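Local coordinates for alpha-1,2-mannosyltransferase (Ktr4), putative (Neosartorya fumigata, PDB 7BOP), which belongs to a fungal glycosyltransferase family of the GT-A clan and holds guanosine-5'-diphosphate and a manganese ion in a shared pocket, at residues A[33-36]-A[37-41]; A[88-91]-A[92-95]; A[236-239]-A[240-244]. All blocks are in the same frame, centred on the assembly; numbering follows the deposited sequence.

Interaction 1: residues A[33-36]-A[37-41]; sequences MKRD and PLLDP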
loop_
_atom_site.group_PDB
_atom_site.type_symbol
_atom_site.label_atom_id
_atom_site.label_comp_id
_atom_site.label_asym_id
_atom_site.label_seq_id
_atom_site.Cartn_x
_atom_site.Cartn_y
_atom_site.Cartn_z
ATOM N N MET A 33 -16.712 6.484 10.418
ATOM C CA MET A 33 -17.419 7.390 9.519
ATOM C C MET A 33 -18.914 7.410 9.801
ATOM O O MET A 33 -19.482 6.386 10.159
ATOM C CB MET A 33 -17.174 7.022 8.065
ATOM C CG MET A 33 -17.323 8.235 7.177
ATOM S SD MET A 33 -16.638 8.017 5.556
ATOM C CE MET A 33 -14.927 7.660 5.799
ATOM N N LYS A 34 -19.522 8.589 9.664
ATOM C CA LYS A 34 -20.970 8.765 9.847
ATOM C C LYS A 34 -21.727 8.114 8.704
ATOM O O LYS A 34 -22.564 7.245 8.927
ATOM C CB LYS A 34 -21.360 10.253 9.902
ATOM C CG LYS A 34 -21.240 10.909 11.269
ATOM C CD LYS A 34 -21.295 12.435 11.194
ATOM C CE LYS A 34 -22.631 12.969 10.688
ATOM N NZ LYS A 34 -22.535 14.424 10.400
ATOM N N ARG A 35 -21.444 8.570 7.484
ATOM C CA ARG A 35 -22.058 8.010 6.284
ATOM C C ARG A 35 -20.971 7.693 5.275
ATOM O O ARG A 35 -20.308 8.584 4.746
ATOM C CB ARG A 35 -23.115 8.927 5.671
ATOM C CG ARG A 35 -24.088 8.120 4.815
ATOM C CD ARG A 35 -24.971 8.956 3.910
ATOM N NE ARG A 35 -25.666 8.101 2.940
ATOM C CZ ARG A 35 -25.135 7.613 1.815
ATOM N NH1 ARG A 35 -25.879 6.842 1.021
ATOM N NH2 ARG A 35 -23.869 7.875 1.471
ATOM N N ASP A 36 -20.795 6.408 5.022
ATOM C CA ASP A 36 -19.714 5.947 4.166
ATOM C C ASP A 36 -20.099 6.225 2.702
ATOM O O ASP A 36 -21.159 5.770 2.259
ATOM C CB ASP A 36 -19.489 4.457 4.434
ATOM C CG ASP A 36 -18.141 3.955 3.934
ATOM O OD1 ASP A 36 -17.661 4.388 2.864
ATOM O OD2 ASP A 36 -17.552 3.106 4.625
ATOM N N PRO A 37 -19.247 6.960 1.940
ATOM C CA PRO A 37 -19.490 7.162 0.499
ATOM C C PRO A 37 -19.607 5.868 -0.316
ATOM O O PRO A 37 -20.200 5.876 -1.394
ATOM C CB PRO A 37 -18.259 7.949 0.019
ATOM C CG PRO A 37 -17.651 8.516 1.233
ATOM C CD PRO A 37 -18.005 7.625 2.377
ATOM N N LEU A 38 -19.057 4.776 0.198
ATOM C CA LEU A 38 -19.199 3.471 -0.437
ATOM C C LEU A 38 -20.647 2.977 -0.542
ATOM O O LEU A 38 -20.928 2.102 -1.354
ATOM C CB LEU A 38 -18.351 2.433 0.292
ATOM C CG LEU A 38 -16.838 2.575 0.152
ATOM C CD1 LEU A 38 -16.139 1.695 1.178
ATOM C CD2 LEU A 38 -16.346 2.238 -1.254
ATOM N N LEU A 39 -21.541 3.515 0.294
ATOM C CA LEU A 39 -22.972 3.262 0.182
ATOM C C LEU A 39 -23.599 3.875 -1.081
ATOM O O LEU A 39 -24.596 3.363 -1.573
ATOM C CB LEU A 39 -23.719 3.774 1.429
ATOM C CG LEU A 39 -23.382 3.143 2.785
ATOM C CD1 LEU A 39 -24.259 3.728 3.890
ATOM C CD2 LEU A 39 -23.537 1.639 2.737
ATOM N N ASP A 40 -23.033 4.958 -1.597
ATOM C CA ASP A 40 -23.540 5.567 -2.840
ATOM C C ASP A 40 -23.306 4.625 -4.008
ATOM O O ASP A 40 -22.338 3.866 -3.988
ATOM C CB ASP A 40 -22.854 6.903 -3.153
ATOM C CG ASP A 40 -23.057 7.947 -2.059
ATOM O OD1 ASP A 40 -24.079 7.885 -1.357
ATOM O OD2 ASP A 40 -22.179 8.814 -1.889
ATOM N N PRO A 41 -24.189 4.669 -5.032
ATOM C CA PRO A 41 -23.965 3.860 -6.240
ATOM C C PRO A 41 -22.561 4.144 -6.780
ATOM O O PRO A 41 -22.207 5.293 -7.000
ATOM C CB PRO A 41 -25.069 4.344 -7.205
ATOM C CG PRO A 41 -26.123 4.915 -6.321
ATOM C CD PRO A 41 -25.404 5.500 -5.140
#

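Interaction 2: residues A[88-91]-A[92-95]; sequences KDLE and RTWN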
loop_
_atom_site.group_PDB
_atom_site.type_symbol
_atom_site.label_atom_id
_atom_site.label_comp_id
_atom_site.label_asym_id
_atom_site.label_seq_id
_atom_site.Cartn_x
_atom_site.Cartn_y
_atom_site.Cartn_z
ATOM N N LYS A 88 -6.591 -16.234 -7.348
ATOM C CA LYS A 88 -7.896 -16.611 -7.901
ATOM C C LYS A 88 -8.854 -15.423 -7.943
ATOM O O LYS A 88 -9.546 -15.219 -8.936
ATOM C CB LYS A 88 -8.540 -17.758 -7.116
ATOM C CG LYS A 88 -7.924 -19.121 -7.400
ATOM C CD LYS A 88 -8.561 -20.198 -6.525
ATOM C CE LYS A 88 -7.929 -21.565 -6.758
ATOM N NZ LYS A 88 -8.179 -22.060 -8.140
ATOM N N ASP A 89 -8.880 -14.641 -6.866
ATOM C CA ASP A 89 -9.752 -13.466 -6.799
ATOM C C ASP A 89 -9.319 -12.395 -7.787
ATOM O O ASP A 89 -10.154 -11.828 -8.497
ATOM C CB ASP A 89 -9.760 -12.856 -5.387
ATOM C CG ASP A 89 -10.694 -13.575 -4.411
ATOM O OD1 ASP A 89 -11.331 -14.596 -4.752
ATOM O OD2 ASP A 89 -10.815 -13.067 -3.279
ATOM N N LEU A 90 -8.025 -12.090 -7.809
ATOM C CA LEU A 90 -7.535 -11.012 -8.669
ATOM C C LEU A 90 -7.671 -11.379 -10.149
ATOM O O LEU A 90 -8.079 -10.550 -10.977
ATOM C CB LEU A 90 -6.103 -10.608 -8.305
ATOM C CG LEU A 90 -5.581 -9.329 -8.982
ATOM C CD1 LEU A 90 -6.620 -8.217 -8.998
ATOM C CD2 LEU A 90 -4.320 -8.855 -8.293
ATOM N N GLU A 91 -7.385 -12.639 -10.461
ATOM C CA GLU A 91 -7.595 -13.158 -11.815
ATOM C C GLU A 91 -9.072 -13.128 -12.233
ATOM O O GLU A 91 -9.405 -12.587 -13.291
ATOM C CB GLU A 91 -7.009 -14.573 -11.931
ATOM C CG GLU A 91 -5.481 -14.586 -11.942
ATOM C CD GLU A 91 -4.891 -14.164 -13.283
ATOM O OE1 GLU A 91 -5.584 -14.338 -14.303
ATOM O OE2 GLU A 91 -3.748 -13.643 -13.326
ATOM N N ARG A 92 -9.959 -13.658 -11.390
ATOM C CA ARG A 92 -11.387 -13.700 -11.706
ATOM C C ARG A 92 -11.963 -12.302 -11.900
ATOM O O ARG A 92 -12.729 -12.069 -12.840
ATOM C CB ARG A 92 -12.179 -14.416 -10.601
ATOM C CG ARG A 92 -13.650 -14.640 -10.940
ATOM C CD ARG A 92 -14.449 -15.194 -9.766
ATOM N NE ARG A 92 -14.525 -14.241 -8.651
ATOM C CZ ARG A 92 -13.815 -14.289 -7.519
ATOM N NH1 ARG A 92 -12.933 -15.264 -7.281
ATOM N NH2 ARG A 92 -13.992 -13.336 -6.597
ATOM N N THR A 93 -11.607 -11.377 -11.008
ATOM C CA THR A 93 -12.188 -10.046 -11.062
ATOM C C THR A 93 -11.571 -9.131 -12.105
ATOM O O THR A 93 -12.239 -8.205 -12.556
ATOM C CB THR A 93 -12.134 -9.337 -9.698
ATOM O OG1 THR A 93 -10.782 -9.202 -9.258
ATOM C CG2 THR A 93 -12.977 -10.095 -8.672
ATOM N N TRP A 94 -10.315 -9.371 -12.473
ATOM C CA TRP A 94 -9.567 -8.425 -13.306
ATOM C C TRP A 94 -8.569 -9.064 -14.286
ATOM O O TRP A 94 -8.715 -8.905 -15.498
ATOM C CB TRP A 94 -8.838 -7.397 -12.422
ATOM C CG TRP A 94 -8.228 -6.299 -13.220
ATOM C CD1 TRP A 94 -8.880 -5.309 -13.859
ATOM C CD2 TRP A 94 -6.843 -6.122 -13.511
ATOM N NE1 TRP A 94 -7.991 -4.494 -14.522
ATOM C CE2 TRP A 94 -6.729 -4.972 -14.319
ATOM C CE3 TRP A 94 -5.682 -6.809 -13.145
ATOM C CZ2 TRP A 94 -5.502 -4.501 -14.783
ATOM C CZ3 TRP A 94 -4.458 -6.336 -13.602
ATOM C CH2 TRP A 94 -4.383 -5.196 -14.421
ATOM N N ASN A 95 -7.554 -9.762 -13.784
ATOM C CA ASN A 95 -6.413 -10.099 -14.638
ATOM C C ASN A 95 -6.663 -11.203 -15.691
ATOM O O ASN A 95 -5.870 -11.322 -16.637
ATOM C CB ASN A 95 -5.168 -10.428 -13.826
ATOM C CG ASN A 95 -3.885 -10.198 -14.615
ATOM O OD1 ASN A 95 -3.721 -9.164 -15.260
ATOM N ND2 ASN A 95 -2.968 -11.143 -14.554
#

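Interaction 3: residues A[236-239]-A[240-244]; sequences PETK and KFLAA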
loop_
_atom_site.group_PDB
_atom_site.type_symbol
_atom_site.label_atom_id
_atom_site.label_comp_id
_atom_site.label_asym_id
_atom_site.label_seq_id
_atom_site.Cartn_x
_atom_site.Cartn_y
_atom_site.Cartn_z
ATOM N N PRO A 236 9.365 13.582 13.604
ATOM C CA PRO A 236 10.543 14.395 13.903
ATOM C C PRO A 236 11.668 14.254 12.862
ATOM O O PRO A 236 12.218 15.265 12.429
ATOM C CB PRO A 236 10.971 13.882 15.271
ATOM C CG PRO A 236 9.665 13.575 15.936
ATOM C CD PRO A 236 8.792 13.002 14.839
ATOM N N GLU A 237 11.969 13.027 12.445
ATOM C CA GLU A 237 13.001 12.798 11.421
ATOM C C GLU A 237 12.597 13.359 10.064
ATOM O O GLU A 237 13.427 13.932 9.349
ATOM C CB GLU A 237 13.353 11.314 11.305
ATOM C CG GLU A 237 14.142 10.769 12.488
ATOM C CD GLU A 237 15.537 11.369 12.641
ATOM O OE1 GLU A 237 16.027 12.051 11.699
ATOM O OE2 GLU A 237 16.154 11.147 13.710
ATOM N N THR A 238 11.319 13.227 9.723
ATOM C CA THR A 238 10.766 13.823 8.499
ATOM C C THR A 238 10.951 15.350 8.471
ATOM O O THR A 238 11.385 15.921 7.459
ATOM C CB THR A 238 9.275 13.438 8.341
ATOM O OG1 THR A 238 9.159 12.002 8.277
ATOM C CG2 THR A 238 8.654 14.074 7.094
ATOM N N LYS A 239 10.611 16.003 9.580
ATOM C CA LYS A 239 10.793 17.458 9.688
ATOM C C LYS A 239 12.259 17.894 9.545
ATOM O O LYS A 239 12.527 18.944 8.960
ATOM C CB LYS A 239 10.210 17.990 10.993
ATOM C CG LYS A 239 8.689 18.042 10.998
ATOM C CD LYS A 239 8.141 18.231 12.412
ATOM C CE LYS A 239 8.433 19.595 12.962
ATOM N NZ LYS A 239 7.890 19.760 14.326
ATOM N N LYS A 240 13.182 17.092 10.076
ATOM C CA LYS A 240 14.618 17.322 9.891
ATOM C C LYS A 240 15.007 17.257 8.410
ATOM O O LYS A 240 15.702 18.139 7.896
ATOM C CB LYS A 240 15.444 16.312 10.700
ATOM C CG LYS A 240 15.373 16.536 12.211
ATOM C CD LYS A 240 15.863 15.342 12.999
ATOM C CE LYS A 240 17.350 15.088 12.812
ATOM N NZ LYS A 240 17.819 13.908 13.594
ATOM N N PHE A 241 14.531 16.220 7.726
ATOM C CA PHE A 241 14.745 16.089 6.294
ATOM C C PHE A 241 14.212 17.293 5.509
ATOM O O PHE A 241 14.900 17.818 4.615
ATOM C CB PHE A 241 14.100 14.803 5.783
ATOM C CG PHE A 241 14.269 14.599 4.315
ATOM C CD1 PHE A 241 15.498 14.214 3.805
ATOM C CD2 PHE A 241 13.211 14.820 3.439
ATOM C CE1 PHE A 241 15.672 14.030 2.445
ATOM C CE2 PHE A 241 13.381 14.652 2.074
ATOM C CZ PHE A 241 14.612 14.241 1.578
ATOM N N LEU A 242 12.994 17.728 5.839
ATOM C CA LEU A 242 12.385 18.869 5.162
ATOM C C LEU A 242 13.162 20.166 5.394
ATOM O O LEU A 242 13.336 20.944 4.457
ATOM C CB LEU A 242 10.921 19.066 5.569
ATOM C CG LEU A 242 9.901 18.017 5.118
ATOM C CD1 LEU A 242 8.579 18.272 5.808
ATOM C CD2 LEU A 242 9.712 18.015 3.609
ATOM N N ALA A 243 13.633 20.390 6.619
ATOM C CA ALA A 243 14.437 21.584 6.932
ATOM C C ALA A 243 15.743 21.622 6.128
ATOM O O ALA A 243 16.190 22.693 5.726
ATOM C CB ALA A 243 14.721 21.665 8.425
ATOM N N ALA A 244 16.331 20.454 5.889
ATOM C CA ALA A 244 17.516 20.325 5.041
ATOM C C ALA A 244 17.230 20.413 3.532
ATOM O O ALA A 244 18.149 20.675 2.753
ATOM C CB ALA A 244 18.236 19.023 5.354
#

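Interaction 1: residues A[33-36]-A[37-41]
M33 meets P37 four residues on. Its sulfur SD lies 3.5 Å from CD of the proline ring, and the two side chains cross at about a right angle. Both residues also rest on helix 376-382, M33 against R376 and P377, P37 against F380.

R35 reaches further along the chain. It runs extended from CG to NE, with CG anti to the backbone N (chi1 -157°), and ends beside D40. NH2 is 2.8 Å from D40 OD1 and NH1 is 3.2 Å from the same oxygen. This is a salt bridge. Both N-H bonds point poorly at the acceptor and are weak, although the guanidinium and carboxylate planes are only 18° apart. L39 CD1 lies over one face of the guanidinium, and L39 CB approaches NH1 to 3.8 Å.

D36 stands at the turn. Its OD1 accepts the backbone N of L38 at 3.0 Å, which is an Asx turn. The donor comes from the anti side, out of the carboxylate plane. D36 O accepts L39 N, also at 3.0 Å, from above the carbonyl plane. L38 CB packs 3.3 Å from D36 OD1, the two side chains lying side by side. The other oxygen, D36 OD2, forms a salt bridge with R376.

One buried carboxylate thus shapes the start of the 3-10 turn 37-39 and ties it to helix 376-382. The arginine is a looser, exposed link. R376 would be expected to stabilise the negative charge of D36 where it is buried.

Interaction 2: residues A[88-91]-A[92-95]
Within helix 80-98, R92 N bonds to K88 O at 2.9 Å and T93 N bonds to D89 O, both i to i+4. At 92-95 the helix widens into a pi-type turn. L90 O accepts both W94 N at 2.9 Å and N95 N at 3.0 Å, from opposite faces of its carbonyl plane.

T93 OG1 adds a 2.8 Å bond to D89 O, so that oxygen has two donors. The torsion of T93 (chi1 60°) sets OG1 between its own N and carbonyl carbon, pointing toward the preceding turn. R92 bends at chi3 to bring NH1 3.1 Å from D89 OD1. That oxygen sits at the guanidinium edge, in its plane, while the carboxylate plane is turned 84° to it. The other oxygen of D89 accepts F199 N. E91 OE2 takes the ND2 of N95 at 2.9 Å, met from above the carboxylate plane. T122 and W102 also donate to OE2, so three bonds grip it, and N95 OD1 accepts Y100 N. L90 CD1 lies 4.2 Å from W94 CB.

Helix 80-98 connects parallel strands 69-74 and 102-106, a beta-alpha-beta unit as in the nucleotide-binding half of GT-A folds.

Interaction 3: residues A[236-239]-A[240-244]
P236 O to K240 N, E237 O to F241 N, T238 O to L242 N and K239 O to A243 N are successive i to i+4 bonds of a regular alpha helix, 2.9 to 3.1 Å long.

The polar side-chain contact is E237 with K240, one turn apart. The two chains lie side by side and point the same way. E237 bends at chi2 (-65°), which sets its carboxylate beside the K240 chain. K240 runs back toward the preceding turn and bends at chi3 (67°), which brings its ammonium group to that carboxylate. NZ is 3.2 Å from OE1, on the syn side and tilted out of the carboxylate plane. It is also 3.2 Å from OE2, but that bond is weak. The two oxygens therefore share one ammonium group. The methylenes of K240 follow the same path: CD and CE each pass 3.5 Å from E237 OE1, and CG is 3.4 Å from P236 O.

T238 and L242 lie on another face. Their closest side-chain atoms, CG2 of T238 and CD1 of L242, are 4.4 Å apart. T238 OG1 is hydrogen-bonded to Y299 OH and to the backbone O of L234, which satisfies this buried hydroxyl. F241 turns its ring away from 236-239 to meet H302, the planes at about 60°.

Helix 234-244 is thus amphipathic. T238, F241 and L242 face helices 294-306 and 316-327, while the lysines stay on the exposed side. This is plain helix packing at the outside of the fold.

The three contacts come one after another along the chain, and none touches another. Interactions 1 and 2 have centres about 25 Å apart, interactions 1 and 3 about 36 Å, and interactions 2 and 3 about 41 Å. The last two lie on opposite sides of the chain's centre. Interaction 1 is a turn in the loop between strands 30-31 and 69-74, held against the C-terminal helix 376-382. Interaction 2 lies on helix 80-98, which packs on the large mixed sheet. Interaction 3 packs against helices 294-306 and 316-327. Interaction 2 thus belongs to the sheet-and-helix core of the GT-A-type fold, while interactions 1 and 3 lie further out, in a peripheral loop and helix.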